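Local coordinates for protein lipoteichoic acid primase (Listeria monocytogenes, PDB 4UOP) that is named a lipoteichoic acid primase and belongs to the sulfatase family, its extracellular catalytic domain holding a magnesium ion, at residues T33-N36 with V37-K41; D110-W113 with S114-S118; G360-I363 with L364-S367; Y382-N385 with S386-Y389. All blocks are in the same frame, centred on the assembly; numbering follows the deposited sequence.

Contact 1 of 4, residues T33-N36 with V37-K41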
ATOM      1  N   THR B  33      17.270  17.643  11.774  1.00 38.02           N
ATOM      2  CA  THR B  33      18.610  17.816  11.219  1.00 37.37           C
ATOM      3  C   THR B  33      19.266  16.476  10.926  1.00 35.55           C
ATOM      4  O   THR B  33      18.790  15.427  11.378  1.00 35.09           O
ATOM      5  CB  THR B  33      19.534  18.550  12.200  1.00 37.96           C
ATOM      6  OG1 THR B  33      19.814  17.704  13.320  1.00 35.56           O
ATOM      7  CG2 THR B  33      18.892  19.862  12.671  1.00 38.99           C
ATOM      8  N   ALA B  34      20.378  16.523  10.197  1.00 34.93           N
ATOM      9  CA  ALA B  34      21.117  15.309   9.831  1.00 35.09           C
ATOM     10  C   ALA B  34      21.667  14.607  11.063  1.00 35.87           C
ATOM     11  O   ALA B  34      21.664  13.368  11.158  1.00 30.92           O
ATOM     12  CB  ALA B  34      22.243  15.651   8.874  1.00 34.72           C
ATOM     13  N   LYS B  35      22.152  15.409  12.009  1.00 34.40           N
ATOM     14  CA  LYS B  35      22.704  14.896  13.254  1.00 35.60           C
ATOM     15  C   LYS B  35      21.638  14.179  14.071  1.00 33.43           C
ATOM     16  O   LYS B  35      21.873  13.086  14.580  1.00 33.38           O
ATOM     17  CB  LYS B  35      23.295  16.065  14.072  1.00 39.00           C
ATOM     18  CG  LYS B  35      23.968  15.682  15.377  1.00 43.12           C
ATOM     19  CD  LYS B  35      25.179  14.787  15.160  1.00 47.48           C
ATOM     20  CE  LYS B  35      26.156  14.878  16.331  1.00 50.85           C
ATOM     21  NZ  LYS B  35      25.479  14.722  17.650  1.00 51.89           N
ATOM     22  N   ASN B  36      20.470  14.801  14.204  1.00 32.76           N
ATOM     23  CA  ASN B  36      19.364  14.213  14.953  1.00 33.70           C
ATOM     24  C   ASN B  36      18.967  12.856  14.396  1.00 31.87           C
ATOM     25  O   ASN B  36      18.784  11.904  15.147  1.00 31.36           O
ATOM     26  CB  ASN B  36      18.133  15.117  14.909  1.00 36.24           C
ATOM     27  CG  ASN B  36      18.325  16.400  15.679  1.00 38.86           C
ATOM     28  OD1 ASN B  36      19.238  16.519  16.492  1.00 44.16           O
ATOM     29  ND2 ASN B  36      17.467  17.375  15.416  1.00 41.55           N
ATOM     30  N   VAL B  37      18.836  12.788  13.077  1.00 30.70           N
ATOM     31  CA  VAL B  37      18.447  11.546  12.398  1.00 29.20           C
ATOM     32  C   VAL B  37      19.469  10.461  12.685  1.00 28.36           C
ATOM     33  O   VAL B  37      19.108   9.357  13.077  1.00 29.84           O
ATOM     34  CB  VAL B  37      18.282  11.768  10.883  1.00 29.10           C
ATOM     35  CG1 VAL B  37      18.257  10.444  10.120  1.00 28.90           C
ATOM     36  CG2 VAL B  37      17.019  12.567  10.621  1.00 29.57           C
ATOM     37  N   ASN B  38      20.748  10.781  12.522  1.00 29.17           N
ATOM     38  CA  ASN B  38      21.811   9.813  12.800  1.00 28.84           C
ATOM     39  C   ASN B  38      21.789   9.336  14.251  1.00 28.94           C
ATOM     40  O   ASN B  38      21.967   8.157  14.511  1.00 26.94           O
ATOM     41  CB  ASN B  38      23.191  10.385  12.440  1.00 30.61           C
ATOM     42  CG  ASN B  38      23.347  10.660  10.947  1.00 30.93           C
ATOM     43  OD1 ASN B  38      22.572  10.180  10.116  1.00 32.13           O
ATOM     44  ND2 ASN B  38      24.353  11.433  10.605  1.00 32.04           N
ATOM     45  N   ASP B  39      21.583  10.260  15.196  1.00 29.42           N
ATOM     46  CA  ASP B  39      21.482   9.909  16.616  1.00 30.38           C
ATOM     47  C   ASP B  39      20.300   8.989  16.905  1.00 28.51           C
ATOM     48  O   ASP B  39      20.423   8.049  17.686  1.00 29.60           O
ATOM     49  CB  ASP B  39      21.355  11.178  17.485  1.00 33.16           C
ATOM     50  CG  ASP B  39      22.647  11.982  17.557  1.00 37.03           C
ATOM     51  OD1 ASP B  39      23.732  11.443  17.239  1.00 40.52           O
ATOM     52  OD2 ASP B  39      22.575  13.172  17.950  1.00 41.99           O
ATOM     53  N   ILE B  40      19.154   9.261  16.287  1.00 28.06           N
ATOM     54  CA  ILE B  40      17.980   8.396  16.432  1.00 28.68           C
ATOM     55  C   ILE B  40      18.274   6.968  15.940  1.00 27.77           C
ATOM     56  O   ILE B  40      17.938   5.998  16.619  1.00 25.16           O
ATOM     57  CB  ILE B  40      16.751   8.980  15.702  1.00 29.20           C
ATOM     58  CG1 ILE B  40      16.262  10.243  16.429  1.00 29.47           C
ATOM     59  CG2 ILE B  40      15.625   7.954  15.626  1.00 29.98           C
ATOM     60  CD1 ILE B  40      15.329  11.100  15.605  1.00 30.28           C
ATOM     61  N   LYS B  41      18.925   6.844  14.783  1.00 26.83           N
ATOM     62  CA  LYS B  41      19.258   5.523  14.240  1.00 26.88           C
ATOM     63  C   LYS B  41      20.218   4.780  15.163  1.00 26.71           C
ATOM     64  O   LYS B  41      20.100   3.580  15.351  1.00 26.50           O
ATOM     65  CB  LYS B  41      19.849   5.627  12.832  1.00 27.40           C
ATOM     66  CG  LYS B  41      19.962   4.265  12.140  1.00 27.17           C
ATOM     67  CD  LYS B  41      20.263   4.399  10.663  1.00 27.47           C
ATOM     68  CE  LYS B  41      20.163   3.056   9.933  1.00 27.19           C
ATOM     69  NZ  LYS B  41      20.553   3.212   8.496  1.00 27.37           N
TER
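V37 N and T33 O stand 3.1 Å apart in the first of four consecutive i to i+4 backbone hydrogen bonds that tie residues 33-36 to 37-41, so the two segments are successive turns of one alpha helix, 34-41. N38 N to A34 O, D39 N to K35 O and I40 N to N36 O follow, with N-H...O angles of at least 161°, which is regular helical geometry from the first turn onward. T33 is the N-cap: its OG1 accepts from N36 N at 3.1 Å, the hydroxyl taking up an amide hydrogen that has no preceding turn to bond to. Along the exposed side, K35 and D39 form an i, i+4 salt bridge, NZ to OD2 3.3 Å, weak as a hydrogen bond. K35 sends CG anti to its N (chi1 -177°) and then bends at chi2 and chi4, which brings NZ back toward D39 OD2. D39 leans toward the preceding turn, with its CG 3.3 Å from K35 O. On another side of the helix, CG2 of V37 rests 3.4 Å from T33 O, and CG1 of I40 packs 3.3 Å from N36 O, so both branched side chains lie against the carbonyls one turn back. Beyond the helix, V37 touches I32, I357 and F359, whereas I40 touches K423, L424 and Y427 of helix 412-433. K41 reaches with NZ to T361 OG1 and F359 O, fastening this surface helix to the loop between helix 341-348 and strand 371-373.

Contact 2 of 4, residues D110-W113 with S114-S118; sequences DAEW and SVYTS
S114 N donates to D110 O at 2.9 Å, and the i to i+4 pattern carries on through V115, Y116 and T117, making 110-117 the last turns of helix 107-117, which ends at S118, where phi turns positive. E112 and Y116 run side by side one turn apart: the phenol OH donates to E112 OE1 over 2.7 Å, using the anti lone pair, with carboxylate and ring planes 87° apart. OE1 also bonds to Y167 OH and OE2 forms a salt bridge with R163, so both oxygens of this buried carboxylate are engaged. Within the sulfatase-type fold, this helix packs on the central mixed sheet, E112 and Y116 touching strand 214-219, and the A111 side chain lies about 7 Å from the magnesium ion. At the helix end W113 O takes two donors from T117, N at 3.0 Å and OG1 at 2.6 Å, arriving from opposite faces of the carbonyl plane. The chi1 of 71° turns OG1 back to that oxygen and leaves CG2 over the indole, 4.0 Å from the centroid of its six-membered ring and 9° off the normal, a CH-pi contact. T117 OG1 is also hydrogen-bonded to T119 OG1.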
ATOM      1  N   ASP B 110       9.957   2.317  -5.501  1.00 18.77           N
ATOM      2  CA  ASP B 110      10.393   2.459  -4.118  1.00 19.91           C
ATOM      3  C   ASP B 110      11.886   2.147  -3.959  1.00 19.06           C
ATOM      4  O   ASP B 110      12.561   2.766  -3.139  1.00 16.93           O
ATOM      5  CB  ASP B 110       9.567   1.577  -3.177  1.00 21.37           C
ATOM      6  CG  ASP B 110       8.130   2.056  -3.032  1.00 24.32           C
ATOM      7  OD1 ASP B 110       7.838   3.232  -3.353  1.00 26.11           O
ATOM      8  OD2 ASP B 110       7.296   1.262  -2.567  1.00 28.26           O
ATOM      9  N   ALA B 111      12.398   1.213  -4.756  1.00 17.30           N
ATOM     10  CA  ALA B 111      13.823   0.942  -4.760  1.00 17.30           C
ATOM     11  C   ALA B 111      14.590   2.165  -5.231  1.00 17.27           C
ATOM     12  O   ALA B 111      15.548   2.595  -4.587  1.00 16.42           O
ATOM     13  CB  ALA B 111      14.133  -0.261  -5.627  1.00 17.02           C
ATOM     14  N   GLU B 112      14.164   2.737  -6.359  1.00 17.43           N
ATOM     15  CA  GLU B 112      14.783   3.935  -6.883  1.00 17.36           C
ATOM     16  C   GLU B 112      14.704   5.058  -5.857  1.00 17.06           C
ATOM     17  O   GLU B 112      15.694   5.756  -5.635  1.00 16.22           O
ATOM     18  CB  GLU B 112      14.099   4.367  -8.170  1.00 18.17           C
ATOM     19  CG  GLU B 112      14.337   3.431  -9.356  1.00 19.53           C
ATOM     20  CD  GLU B 112      13.816   4.040 -10.646  1.00 21.26           C
ATOM     21  OE1 GLU B 112      14.466   4.965 -11.160  1.00 21.57           O
ATOM     22  OE2 GLU B 112      12.740   3.600 -11.121  1.00 23.73           O
ATOM     23  N   TRP B 113      13.524   5.236  -5.260  1.00 17.49           N
ATOM     24  CA  TRP B 113      13.332   6.262  -4.227  1.00 18.02           C
ATOM     25  C   TRP B 113      14.369   6.139  -3.110  1.00 18.81           C
ATOM     26  O   TRP B 113      14.999   7.144  -2.702  1.00 18.71           O
ATOM     27  CB  TRP B 113      11.911   6.186  -3.637  1.00 18.29           C
ATOM     28  CG  TRP B 113      11.716   7.180  -2.536  1.00 18.45           C
ATOM     29  CD1 TRP B 113      11.982   6.999  -1.218  1.00 19.47           C
ATOM     30  CD2 TRP B 113      11.290   8.539  -2.673  1.00 18.95           C
ATOM     31  NE1 TRP B 113      11.729   8.155  -0.515  1.00 18.49           N
ATOM     32  CE2 TRP B 113      11.299   9.114  -1.385  1.00 18.86           C
ATOM     33  CE3 TRP B 113      10.883   9.320  -3.755  1.00 19.41           C
ATOM     34  CZ2 TRP B 113      10.927  10.436  -1.158  1.00 20.08           C
ATOM     35  CZ3 TRP B 113      10.512  10.633  -3.524  1.00 19.99           C
ATOM     36  CH2 TRP B 113      10.531  11.173  -2.241  1.00 19.39           C
ATOM     37  N   SER B 114      14.489   4.924  -2.581  1.00 18.24           N
ATOM     38  CA  SER B 114      15.401   4.613  -1.481  1.00 19.19           C
ATOM     39  C   SER B 114      16.844   4.922  -1.845  1.00 18.22           C
ATOM     40  O   SER B 114      17.578   5.548  -1.082  1.00 17.91           O
ATOM     41  CB  SER B 114      15.280   3.128  -1.107  1.00 19.02           C
ATOM     42  OG  SER B 114      14.055   2.869  -0.480  1.00 20.78           O
ATOM     43  N   VAL B 115      17.238   4.499  -3.035  1.00 17.99           N
ATOM     44  CA  VAL B 115      18.604   4.688  -3.474  1.00 18.49           C
ATOM     45  C   VAL B 115      18.934   6.163  -3.733  1.00 18.58           C
ATOM     46  O   VAL B 115      19.965   6.665  -3.259  1.00 19.59           O
ATOM     47  CB  VAL B 115      18.906   3.801  -4.699  1.00 18.50           C
ATOM     48  CG1 VAL B 115      20.287   4.090  -5.259  1.00 19.06           C
ATOM     49  CG2 VAL B 115      18.780   2.336  -4.295  1.00 18.78           C
ATOM     50  N   TYR B 116      18.069   6.875  -4.444  1.00 17.23           N
ATOM     51  CA  TYR B 116      18.379   8.263  -4.796  1.00 17.10           C
ATOM     52  C   TYR B 116      18.311   9.218  -3.589  1.00 17.46           C
ATOM     53  O   TYR B 116      19.090  10.168  -3.531  1.00 17.06           O
ATOM     54  CB  TYR B 116      17.458   8.804  -5.888  1.00 17.71           C
ATOM     55  CG  TYR B 116      17.374   7.973  -7.153  1.00 18.47           C
ATOM     56  CD1 TYR B 116      18.437   7.212  -7.584  1.00 19.63           C
ATOM     57  CD2 TYR B 116      16.214   7.975  -7.921  1.00 19.34           C
ATOM     58  CE1 TYR B 116      18.339   6.448  -8.739  1.00 20.68           C
ATOM     59  CE2 TYR B 116      16.107   7.219  -9.067  1.00 20.16           C
ATOM     60  CZ  TYR B 116      17.167   6.451  -9.469  1.00 20.88           C
ATOM     61  OH  TYR B 116      17.055   5.677 -10.609  1.00 24.00           O
ATOM     62  N   THR B 117      17.363   8.981  -2.682  1.00 17.45           N
ATOM     63  CA  THR B 117      17.038   9.947  -1.625  1.00 18.79           C
ATOM     64  C   THR B 117      17.598   9.595  -0.253  1.00 20.06           C
ATOM     65  O   THR B 117      17.693  10.484   0.604  1.00 19.39           O
ATOM     66  CB  THR B 117      15.505  10.161  -1.448  1.00 18.68           C
ATOM     67  OG1 THR B 117      14.892   8.999  -0.864  1.00 18.03           O
ATOM     68  CG2 THR B 117      14.850  10.489  -2.765  1.00 19.47           C
ATOM     69  N   SER B 118      17.935   8.319  -0.022  1.00 18.73           N
ATOM     70  CA  SER B 118      18.271   7.834   1.312  1.00 19.35           C
ATOM     71  C   SER B 118      17.180   8.198   2.331  1.00 20.55           C
ATOM     72  O   SER B 118      17.474   8.570   3.472  1.00 21.13           O
ATOM     73  CB  SER B 118      19.644   8.369   1.752  1.00 18.25           C
ATOM     74  OG  SER B 118      20.220   7.554   2.752  1.00 18.02           O
TER

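Contact 3 of 4, residues G360-I363 with L364-S367; sequences GTDI and LNSS
D362 gathers L364, N365 and S366 around itself in a compact turn of the loop between helix 341-348 and strand 371-373, and its side chain forms an Asx turn with the backbone N-H two residues on. From CB, chi1 of 175° places CG opposite the backbone N, so the carboxylate reaches forward along the chain, where CG is 3.9 Å from N365 CB. Of its two oxygens, OD1 accepts from L364 N at 3.1 Å, met from 44° above the carboxylate plane. OD2 takes N365 ND2 at 2.9 Å, again from above the carboxylate; for the amide, this partner lies close to its own plane, and the two flat groups are 76° apart. N365 OD1 accepts from D50 N, so both ends of the amide are held. The D362 backbone carbonyl closes the turn: N365 N bonds to D362 O, an i to i+3 link. T361 OG1 is hydrogen-bonded to K41 NZ, and T361 CG2 touches S366 OG at 3.6 Å. That same serine hydroxyl donates to D362 O over 3.1 Å, from the face of the carbonyl plane opposite to N365 N.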
ATOM      1  N   GLY B 360      19.931   6.508   5.621  1.00 22.43           N
ATOM      2  CA  GLY B 360      20.880   5.412   5.455  1.00 21.69           C
ATOM      3  C   GLY B 360      22.191   5.693   6.138  1.00 22.09           C
ATOM      4  O   GLY B 360      22.428   6.815   6.616  1.00 22.46           O
ATOM      5  N   THR B 361      23.044   4.676   6.158  1.00 19.94           N
ATOM      6  CA  THR B 361      24.338   4.688   6.809  1.00 21.39           C
ATOM      7  C   THR B 361      25.419   4.177   5.844  1.00 21.05           C
ATOM      8  O   THR B 361      25.170   3.291   5.027  1.00 21.30           O
ATOM      9  CB  THR B 361      24.292   3.776   8.058  1.00 23.13           C
ATOM     10  OG1 THR B 361      23.230   4.212   8.918  1.00 22.83           O
ATOM     11  CG2 THR B 361      25.595   3.788   8.820  1.00 25.95           C
ATOM     12  N   ASP B 362      26.614   4.729   5.959  1.00 19.55           N
ATOM     13  CA  ASP B 362      27.780   4.258   5.230  1.00 20.57           C
ATOM     14  C   ASP B 362      28.123   2.855   5.730  1.00 21.13           C
ATOM     15  O   ASP B 362      28.659   2.669   6.818  1.00 20.60           O
ATOM     16  CB  ASP B 362      28.937   5.236   5.417  1.00 20.93           C
ATOM     17  CG  ASP B 362      30.237   4.768   4.795  1.00 21.48           C
ATOM     18  OD1 ASP B 362      30.288   3.697   4.145  1.00 20.71           O
ATOM     19  OD2 ASP B 362      31.238   5.497   4.957  1.00 21.08           O
ATOM     20  N   ILE B 363      27.833   1.843   4.917  1.00 21.04           N
ATOM     21  CA  ILE B 363      27.976   0.485   5.407  1.00 21.22           C
ATOM     22  C   ILE B 363      29.432   0.021   5.517  1.00 20.11           C
ATOM     23  O   ILE B 363      29.701  -0.969   6.183  1.00 20.70           O
ATOM     24  CB  ILE B 363      27.156  -0.525   4.584  1.00 23.05           C
ATOM     25  CG1 ILE B 363      27.710  -0.702   3.189  1.00 24.50           C
ATOM     26  CG2 ILE B 363      25.682  -0.107   4.546  1.00 24.19           C
ATOM     27  CD1 ILE B 363      27.130  -1.933   2.503  1.00 26.20           C
ATOM     28  N   LEU B 364      30.362   0.719   4.879  1.00 19.90           N
ATOM     29  CA  LEU B 364      31.771   0.334   4.987  1.00 20.93           C
ATOM     30  C   LEU B 364      32.453   0.954   6.211  1.00 20.87           C
ATOM     31  O   LEU B 364      33.630   0.685   6.464  1.00 22.00           O
ATOM     32  CB  LEU B 364      32.533   0.700   3.716  1.00 20.66           C
ATOM     33  CG  LEU B 364      32.002   0.071   2.418  1.00 21.31           C
ATOM     34  CD1 LEU B 364      32.844   0.522   1.246  1.00 21.25           C
ATOM     35  CD2 LEU B 364      31.974  -1.434   2.524  1.00 22.99           C
ATOM     36  N   ASN B 365      31.730   1.773   6.959  1.00 21.44           N
ATOM     37  CA  ASN B 365      32.289   2.418   8.151  1.00 22.21           C
ATOM     38  C   ASN B 365      31.444   2.255   9.402  1.00 22.63           C
ATOM     39  O   ASN B 365      31.534   3.041  10.340  1.00 22.84           O
ATOM     40  CB  ASN B 365      32.562   3.879   7.852  1.00 22.51           C
ATOM     41  CG  ASN B 365      33.846   4.053   7.105  1.00 23.26           C
ATOM     42  OD1 ASN B 365      34.922   3.814   7.651  1.00 22.44           O
ATOM     43  ND2 ASN B 365      33.752   4.394   5.825  1.00 23.07           N
ATOM     44  N   SER B 366      30.661   1.202   9.418  1.00 22.23           N
ATOM     45  CA  SER B 366      29.883   0.840  10.591  1.00 23.45           C
ATOM     46  C   SER B 366      29.872  -0.664  10.679  1.00 23.66           C
ATOM     47  O   SER B 366      30.227  -1.359   9.720  1.00 23.59           O
ATOM     48  CB  SER B 366      28.469   1.406  10.483  1.00 24.08           C
ATOM     49  OG  SER B 366      27.832   0.975   9.295  1.00 24.62           O
ATOM     50  N   SER B 367      29.515  -1.180  11.844  1.00 22.99           N
ATOM     51  CA  SER B 367      29.458  -2.621  12.038  1.00 24.18           C
ATOM     52  C   SER B 367      28.159  -3.099  12.645  1.00 23.06           C
ATOM     53  O   SER B 367      27.946  -4.304  12.690  1.00 24.62           O
ATOM     54  CB  SER B 367      30.631  -3.104  12.892  1.00 25.26           C
ATOM     55  OG  SER B 367      31.807  -3.152  12.103  1.00 28.12           O
TER

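Contact 4 of 4, residues Y382-N385 with S386-Y389; sequences YFTN and SYMY
Strands 381-383 and 387-390 form a beta hairpin in the five-stranded antiparallel sheet, and Y382 and Y389 are a hydrogen-bonded pair in it: Y389 N reaches Y382 O at 3.0 Å and Y382 N returns to Y389 O. F383 and M388 follow as a non-hydrogen-bonded pair, with M388 CB in plane at the edge of the F383 ring and SD 5.4 Å from its centroid, also at the edge, a Met-aromatic contact. On the other face of the sheet, Y389 CB sits over the Y382 ring, a CH-pi contact 3.9 Å from the centroid. Y387 OH donates to Y382 OH at 2.8 Å, each hydroxyl lying at the edge of the other ring; the planes are 73° apart. Y382 OH also bonds to V414 O, and Y387 OH to R417 NH1, both of helix 412-433. At the turn, T384 OG1 accepts from S386 N and from Y387 N, both at 3.0 Å, because its chi1 of 80° points the hydroxyl into the bend, and T384 CG2 lies over the Y387 ring. A water links T384 OG1 and S386 OG. The turn through N385 and S386, closed by T384 N to Y387 O at 2.8 Å, is typical of a tight beta hairpin.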
ATOM      1  N   TYR B 382      12.556  -4.852  11.765  1.00 18.87           N
ATOM      2  CA  TYR B 382      13.898  -4.576  11.241  1.00 18.33           C
ATOM      3  C   TYR B 382      14.772  -5.824  11.127  1.00 17.40           C
ATOM      4  O   TYR B 382      14.539  -6.834  11.817  1.00 17.18           O
ATOM      5  CB  TYR B 382      14.609  -3.519  12.096  1.00 19.12           C
ATOM      6  CG  TYR B 382      14.840  -3.950  13.511  1.00 19.61           C
ATOM      7  CD1 TYR B 382      15.952  -4.690  13.851  1.00 19.72           C
ATOM      8  CD2 TYR B 382      13.930  -3.627  14.522  1.00 20.02           C
ATOM      9  CE1 TYR B 382      16.170  -5.104  15.150  1.00 20.11           C
ATOM     10  CE2 TYR B 382      14.139  -4.043  15.828  1.00 20.15           C
ATOM     11  CZ  TYR B 382      15.265  -4.771  16.135  1.00 20.49           C
ATOM     12  OH  TYR B 382      15.499  -5.200  17.417  1.00 20.48           O
ATOM     13  N   PHE B 383      15.786  -5.729  10.274  1.00 17.84           N
ATOM     14  CA  PHE B 383      16.801  -6.769  10.101  1.00 17.68           C
ATOM     15  C   PHE B 383      18.157  -6.292  10.604  1.00 17.46           C
ATOM     16  O   PHE B 383      18.569  -5.194  10.267  1.00 18.53           O
ATOM     17  CB  PHE B 383      16.998  -7.110   8.627  1.00 18.27           C
ATOM     18  CG  PHE B 383      15.754  -7.521   7.903  1.00 19.13           C
ATOM     19  CD1 PHE B 383      14.937  -8.511   8.398  1.00 20.58           C
ATOM     20  CD2 PHE B 383      15.446  -6.961   6.672  1.00 19.77           C
ATOM     21  CE1 PHE B 383      13.802  -8.912   7.698  1.00 21.17           C
ATOM     22  CE2 PHE B 383      14.326  -7.356   5.964  1.00 19.77           C
ATOM     23  CZ  PHE B 383      13.495  -8.330   6.480  1.00 20.24           C
ATOM     24  N   THR B 384      18.859  -7.118  11.388  1.00 18.20           N
ATOM     25  CA  THR B 384      20.250  -6.836  11.762  1.00 19.10           C
ATOM     26  C   THR B 384      21.175  -7.826  11.065  1.00 20.97           C
ATOM     27  O   THR B 384      20.721  -8.594  10.215  1.00 19.30           O
ATOM     28  CB  THR B 384      20.477  -6.882  13.289  1.00 20.30           C
ATOM     29  OG1 THR B 384      20.599  -8.237  13.725  1.00 19.80           O
ATOM     30  CG2 THR B 384      19.357  -6.192  14.026  1.00 19.92           C
ATOM     31  N   ASN B 385      22.454  -7.839  11.428  1.00 21.38           N
ATOM     32  CA  ASN B 385      23.354  -8.872  10.911  1.00 23.80           C
ATOM     33  C   ASN B 385      23.199 -10.268  11.535  1.00 23.73           C
ATOM     34  O   ASN B 385      23.789 -11.228  11.038  1.00 23.45           O
ATOM     35  CB  ASN B 385      24.825  -8.441  10.998  1.00 26.68           C
ATOM     36  CG  ASN B 385      25.292  -8.183  12.422  1.00 29.80           C
ATOM     37  OD1 ASN B 385      24.853  -8.821  13.362  1.00 29.79           O
ATOM     38  ND2 ASN B 385      26.194  -7.229  12.575  1.00 34.62           N
ATOM     39  N   SER B 386      22.396 -10.394  12.583  1.00 22.43           N
ATOM     40  CA  SER B 386      22.207 -11.690  13.216  1.00 22.77           C
ATOM     41  C   SER B 386      20.769 -12.073  13.525  1.00 21.78           C
ATOM     42  O   SER B 386      20.514 -13.232  13.847  1.00 22.20           O
ATOM     43  CB  SER B 386      23.029 -11.739  14.503  1.00 24.84           C
ATOM     44  OG  SER B 386      22.477 -10.848  15.451  1.00 27.35           O
ATOM     45  N   TYR B 387      19.823 -11.138  13.450  1.00 19.97           N
ATOM     46  CA  TYR B 387      18.426 -11.473  13.739  1.00 19.95           C
ATOM     47  C   TYR B 387      17.447 -10.486  13.115  1.00 20.12           C
ATOM     48  O   TYR B 387      17.837  -9.388  12.718  1.00 18.88           O
ATOM     49  CB  TYR B 387      18.190 -11.562  15.245  1.00 20.08           C
ATOM     50  CG  TYR B 387      18.131 -10.223  15.954  1.00 19.90           C
ATOM     51  CD1 TYR B 387      19.272  -9.633  16.456  1.00 21.18           C
ATOM     52  CD2 TYR B 387      16.926  -9.556  16.102  1.00 20.74           C
ATOM     53  CE1 TYR B 387      19.226  -8.395  17.081  1.00 21.41           C
ATOM     54  CE2 TYR B 387      16.867  -8.320  16.731  1.00 22.25           C
ATOM     55  CZ  TYR B 387      18.021  -7.754  17.216  1.00 21.29           C
ATOM     56  OH  TYR B 387      17.970  -6.534  17.851  1.00 24.68           O
ATOM     57  N   MET B 388      16.191 -10.906  13.003  1.00 20.79           N
ATOM     58  CA  MET B 388      15.100 -10.032  12.600  1.00 21.96           C
ATOM     59  C   MET B 388      14.106  -9.889  13.741  1.00 21.46           C
ATOM     60  O   MET B 388      13.909 -10.822  14.521  1.00 20.82           O
ATOM     61  CB  MET B 388      14.391 -10.547  11.337  1.00 24.65           C
ATOM     62  CG  MET B 388      13.579 -11.819  11.427  1.00 28.11           C
ATOM     63  SD  MET B 388      12.341 -11.887  10.091  1.00 33.95           S
ATOM     64  CE  MET B 388      11.092 -10.789  10.702  1.00 35.22           C
ATOM     65  N   TYR B 389      13.529  -8.704  13.868  1.00 20.96           N
ATOM     66  CA  TYR B 389      12.462  -8.471  14.817  1.00 20.52           C
ATOM     67  C   TYR B 389      11.196  -8.045  14.088  1.00 21.15           C
ATOM     68  O   TYR B 389      11.251  -7.265  13.145  1.00 19.34           O
ATOM     69  CB  TYR B 389      12.836  -7.408  15.856  1.00 20.40           C
ATOM     70  CG  TYR B 389      11.650  -7.108  16.713  1.00 20.08           C
ATOM     71  CD1 TYR B 389      11.254  -7.994  17.697  1.00 20.51           C
ATOM     72  CD2 TYR B 389      10.867  -5.984  16.481  1.00 21.36           C
ATOM     73  CE1 TYR B 389      10.133  -7.754  18.469  1.00 20.52           C
ATOM     74  CE2 TYR B 389       9.737  -5.732  17.250  1.00 21.78           C
ATOM     75  CZ  TYR B 389       9.378  -6.624  18.242  1.00 21.62           C
ATOM     76  OH  TYR B 389       8.249  -6.404  19.000  1.00 22.19           O
TER
HETATM   77  O   HOH W   1      22.475  -8.045  15.760  1.00 29.72           O

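How the contacts relate
Along the chain the contacts come in series, 1 to 4, yet contacts 1 and 3 lie on the same side of the chain's centre, and contact 3 is the piece that touches all the others. K41 NZ of contact 1 meets T361 OG1 at 2.9 Å, S118 OG of contact 2 meets G360 N at 3.1 Å, and S367 O packs 3.4 Å from N385 ND2 of contact 4. The centre of contact 3 is about 14, 17 and 16 Å from those of contacts 1, 2 and 4. Contacts 1 and 4 both lean on helix 412-433, while contact 2 lies against the central sheet near the magnesium ion. The 360-367 loop thus connects surface helix, buried helix and C-terminal sheet.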